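Side-chain contact in DUF4393 domain-containing protein (Alcanivorax borkumensis, PDB 3H35), which is of unknown function but belongs to the Abi-alpha family and may, by that kinship, take part in abortive infection, a bacterial defence against phage: residues E86-Y91 with I150-L155. Residues are numbered along the deposited sequence; the frame is centred on the assembly and turned at random.
Sequences EVLYRY and IHLPKL. With EDO (1,2-ethanediol), chain D.
Arg90 NH1 donates a hydrogen bond to O2 of 1,2-ethanediol, 2.7 Å long and bent to 147° at the hydrogen, the oxygen meeting the guanidinium edge-on, close to its plane. The strand 87-91 that carries this group is outermost in the chain's antiparallel sheet and contains a classic beta bulge: Leu88 and Tyr89 both face Leu76 of the neighbouring strand. The strand illustrates how neighbouring residues of one outermost strand can enter a charged network and an apolar contact. In the charged network, Val87 CG2 lies 3.7 Å above one face of the guanidinium, over the periphery of the group rather than its middle, while Val87 CG1 approaches O2 of the diol at 3.6 Å. The diol, probably from the crystallisation liquor, is also hydrogen-bonded to Asn111 OD1. Arg90 is held further by Thr75 OG1 at NE and by salt bridges from NH2 to Glu160 and to Glu86 of the third subunit, which together should fix the rotation of the guanidinium and compensate its charge.

The apolar contact gathers round Leu88 CD1, which reaches across to a type I beta turn, Leu152 to Leu155, linking helix 139-151 to strand 156-164. A hydrogen bond from Leu155 N to Leu152 O, 3.0 Å, closes the turn. Leu88 and Leu152 meet tip to tip through their CD1 methyls, although their modelled separation is too short to be trusted; Leu152 packs also on Ile120 of the second subunit. Leu155 comes in at a slant instead: with CG anti to the backbone N (chi1 -166°), its side chain swings round beside the carbonyl carbon, and the CD1 methyls of Leu88 and Leu155 touch at 3.6 Å.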
ATOM      1  N   GLU A  86      -6.773  -9.201  -7.819  0.70 37.47           N
ATOM      2  CA  GLU A  86      -6.151  -8.503  -6.688  0.70 37.52           C
ATOM      3  C   GLU A  86      -6.718  -8.872  -5.316  0.70 35.51           C
ATOM      4  O   GLU A  86      -7.862  -9.291  -5.180  0.70 34.01           O
ATOM      5  CB  GLU A  86      -6.241  -6.988  -6.899  0.70 38.40           C
ATOM      6  CG  GLU A  86      -5.094  -6.415  -7.763  0.70 42.80           C
ATOM      7  CD  GLU A  86      -5.244  -4.910  -8.006  0.70 49.72           C
ATOM      8  OE1 GLU A  86      -6.365  -4.375  -7.731  0.70 51.24           O
ATOM      9  OE2 GLU A  86      -4.243  -4.270  -8.465  0.70 51.73           O
ATOM     10  N   VAL A  87      -5.898  -8.652  -4.298  1.00 34.45           N
ATOM     11  CA  VAL A  87      -6.277  -8.906  -2.899  1.00 33.86           C
ATOM     12  C   VAL A  87      -7.254  -7.815  -2.432  1.00 33.07           C
ATOM     13  O   VAL A  87      -6.951  -6.634  -2.529  1.00 32.39           O
ATOM     14  CB  VAL A  87      -5.038  -8.912  -1.964  1.00 34.16           C
ATOM     15  CG1 VAL A  87      -5.474  -8.761  -0.527  1.00 33.18           C
ATOM     16  CG2 VAL A  87      -4.169 -10.169  -2.190  1.00 33.37           C
ATOM     17  N   LEU A  88      -8.416  -8.196  -1.919  1.00 31.47           N
ATOM     18  CA  LEU A  88      -9.386  -7.209  -1.470  1.00 31.22           C
ATOM     19  C   LEU A  88      -9.530  -7.092   0.029  1.00 31.03           C
ATOM     20  O   LEU A  88      -9.902  -6.054   0.494  1.00 31.91           O
ATOM     21  CB  LEU A  88     -10.766  -7.504  -2.047  1.00 31.91           C
ATOM     22  CG  LEU A  88     -10.864  -7.335  -3.556  1.00 34.78           C
ATOM     23  CD1 LEU A  88     -12.283  -7.551  -4.030  1.00 38.71           C
ATOM     24  CD2 LEU A  88     -10.354  -5.955  -3.976  1.00 35.94           C
ATOM     25  N   TYR A  89      -9.290  -8.167   0.781  1.00 29.48           N
ATOM     26  CA  TYR A  89      -9.696  -8.244   2.151  1.00 28.30           C
ATOM     27  C   TYR A  89      -8.970  -9.415   2.750  1.00 27.63           C
ATOM     28  O   TYR A  89      -8.769 -10.414   2.084  1.00 25.68           O
ATOM     29  CB  TYR A  89     -11.212  -8.497   2.253  1.00 27.87           C
ATOM     30  CG  TYR A  89     -11.813  -8.429   3.658  1.00 28.82           C
ATOM     31  CD1 TYR A  89     -12.276  -7.231   4.159  1.00 27.94           C
ATOM     32  CD2 TYR A  89     -12.000  -9.583   4.453  1.00 29.85           C
ATOM     33  CE1 TYR A  89     -12.855  -7.151   5.390  1.00 28.10           C
ATOM     34  CE2 TYR A  89     -12.582  -9.489   5.727  1.00 29.37           C
ATOM     35  CZ  TYR A  89     -13.007  -8.265   6.153  1.00 29.64           C
ATOM     36  OH  TYR A  89     -13.601  -8.088   7.383  1.00 39.17           O
ATOM     37  N   ARG A  90      -8.563  -9.279   3.994  1.00 27.32           N
ATOM     38  CA  ARG A  90      -7.865 -10.347   4.669  1.00 28.84           C
ATOM     39  C   ARG A  90      -8.393 -10.514   6.075  1.00 28.28           C
ATOM     40  O   ARG A  90      -8.767  -9.538   6.702  1.00 29.16           O
ATOM     41  CB  ARG A  90      -6.371 -10.129   4.657  1.00 29.15           C
ATOM     42  CG  ARG A  90      -5.779 -10.498   3.332  1.00 32.56           C
ATOM     43  CD  ARG A  90      -4.265 -10.380   3.266  1.00 34.88           C
ATOM     44  NE  ARG A  90      -3.746 -11.329   2.273  1.00 36.44           N
ATOM     45  CZ  ARG A  90      -2.757 -11.094   1.425  1.00 34.90           C
ATOM     46  NH1 ARG A  90      -2.160  -9.906   1.386  1.00 36.32           N
ATOM     47  NH2 ARG A  90      -2.388 -12.051   0.587  1.00 34.01           N
ATOM     48  N   TYR A  91      -8.452 -11.771   6.522  1.00 27.61           N
ATOM     49  CA  TYR A  91      -9.029 -12.127   7.803  1.00 28.19           C
ATOM     50  C   TYR A  91      -8.181 -13.199   8.460  1.00 27.50           C
ATOM     51  O   TYR A  91      -7.598 -14.030   7.800  1.00 27.28           O
ATOM     52  CB  TYR A  91     -10.494 -12.596   7.634  1.00 28.14           C
ATOM     53  CG  TYR A  91     -11.216 -12.802   8.943  1.00 28.53           C
ATOM     54  CD1 TYR A  91     -11.899 -11.747   9.562  1.00 28.48           C
ATOM     55  CD2 TYR A  91     -11.173 -14.030   9.590  1.00 30.55           C
ATOM     56  CE1 TYR A  91     -12.543 -11.929  10.788  1.00 28.64           C
ATOM     57  CE2 TYR A  91     -11.806 -14.222  10.818  1.00 32.91           C
ATOM     58  CZ  TYR A  91     -12.485 -13.168  11.411  1.00 31.92           C
ATOM     59  OH  TYR A  91     -13.105 -13.370  12.642  1.00 36.66           O
ATOM     60  N   ILE A 150     -21.344  -8.779  -4.063  1.00 28.63           N
ATOM     61  CA  ILE A 150     -22.338  -8.024  -4.849  1.00 29.00           C
ATOM     62  C   ILE A 150     -21.752  -7.455  -6.154  1.00 29.39           C
ATOM     63  O   ILE A 150     -22.338  -7.597  -7.229  1.00 29.64           O
ATOM     64  CB  ILE A 150     -22.924  -6.848  -4.051  1.00 29.37           C
ATOM     65  CG1 ILE A 150     -23.640  -7.365  -2.794  1.00 30.87           C
ATOM     66  CG2 ILE A 150     -23.887  -6.009  -4.930  1.00 26.66           C
ATOM     67  CD1 ILE A 150     -24.213  -6.240  -1.924  1.00 33.27           C
ATOM     68  N   HIS A 151     -20.573  -6.855  -6.064  1.00 29.52           N
ATOM     69  CA  HIS A 151     -19.976  -6.202  -7.219  1.00 29.78           C
ATOM     70  C   HIS A 151     -18.791  -6.942  -7.849  1.00 29.03           C
ATOM     71  O   HIS A 151     -18.375  -6.583  -8.962  1.00 28.26           O
ATOM     72  CB  HIS A 151     -19.508  -4.808  -6.795  1.00 30.87           C
ATOM     73  CG  HIS A 151     -20.597  -3.994  -6.189  1.00 31.37           C
ATOM     74  ND1 HIS A 151     -21.686  -3.560  -6.919  1.00 31.81           N
ATOM     75  CD2 HIS A 151     -20.810  -3.611  -4.913  1.00 29.36           C
ATOM     76  CE1 HIS A 151     -22.507  -2.908  -6.119  1.00 31.15           C
ATOM     77  NE2 HIS A 151     -21.988  -2.914  -4.901  1.00 32.24           N
ATOM     78  N   LEU A 152     -18.217  -7.901  -7.119  1.00 27.48           N
ATOM     79  CA  LEU A 152     -17.135  -8.753  -7.617  1.00 27.55           C
ATOM     80  C   LEU A 152     -17.616 -10.208  -7.608  1.00 27.37           C
ATOM     81  O   LEU A 152     -17.317 -10.979  -6.712  1.00 25.85           O
ATOM     82  CB  LEU A 152     -15.904  -8.578  -6.750  1.00 28.35           C
ATOM     83  CG  LEU A 152     -15.377  -7.127  -6.891  1.00 32.08           C
ATOM     84  CD1 LEU A 152     -14.755  -6.663  -5.637  1.00 33.00           C
ATOM     85  CD2 LEU A 152     -14.454  -7.011  -8.054  1.00 30.43           C
ATOM     86  N   PRO A 153     -18.388 -10.582  -8.623  1.00 28.04           N
ATOM     87  CA  PRO A 153     -19.127 -11.825  -8.544  1.00 27.57           C
ATOM     88  C   PRO A 153     -18.250 -13.062  -8.523  1.00 27.02           C
ATOM     89  O   PRO A 153     -18.668 -14.067  -7.998  1.00 26.95           O
ATOM     90  CB  PRO A 153     -20.012 -11.774  -9.799  1.00 27.82           C
ATOM     91  CG  PRO A 153     -19.274 -10.956 -10.737  1.00 27.54           C
ATOM     92  CD  PRO A 153     -18.553  -9.933  -9.935  1.00 28.13           C
ATOM     93  N   LYS A 154     -17.042 -12.973  -9.066  1.00 27.49           N
ATOM     94  CA  LYS A 154     -16.103 -14.095  -9.086  1.00 28.33           C
ATOM     95  C   LYS A 154     -15.181 -14.178  -7.834  1.00 27.57           C
ATOM     96  O   LYS A 154     -14.348 -15.096  -7.719  1.00 27.21           O
ATOM     97  CB  LYS A 154     -15.282 -14.034 -10.385  1.00 29.47           C
ATOM     98  CG  LYS A 154     -16.184 -14.373 -11.575  1.00 33.28           C
ATOM     99  CD  LYS A 154     -15.732 -13.843 -12.906  1.00 38.67           C
ATOM    100  CE  LYS A 154     -16.884 -13.990 -13.926  1.00 42.40           C
ATOM    101  NZ  LYS A 154     -16.676 -13.047 -15.102  1.00 45.95           N
ATOM    102  N   LEU A 155     -15.374 -13.248  -6.898  1.00 26.22           N
ATOM    103  CA  LEU A 155     -14.600 -13.180  -5.642  1.00 26.27           C
ATOM    104  C   LEU A 155     -14.338 -14.574  -5.101  1.00 26.41           C
ATOM    105  O   LEU A 155     -15.252 -15.391  -5.001  1.00 24.31           O
ATOM    106  CB  LEU A 155     -15.406 -12.430  -4.573  1.00 25.93           C
ATOM    107  CG  LEU A 155     -14.705 -11.959  -3.319  1.00 27.11           C
ATOM    108  CD1 LEU A 155     -13.794 -10.760  -3.644  1.00 28.93           C
ATOM    109  CD2 LEU A 155     -15.727 -11.576  -2.234  1.00 26.12           C
TER
HETATM  110  C1  EDO D 184      -5.353  -6.775   3.192  1.00 54.35           C
HETATM  111  O1  EDO D 184      -6.455  -5.923   2.836  1.00 54.43           O
HETATM  112  C2  EDO D 184      -4.101  -6.466   2.399  1.00 51.78           C
HETATM  113  O2  EDO D 184      -3.401  -7.683   2.198  1.00 49.95           O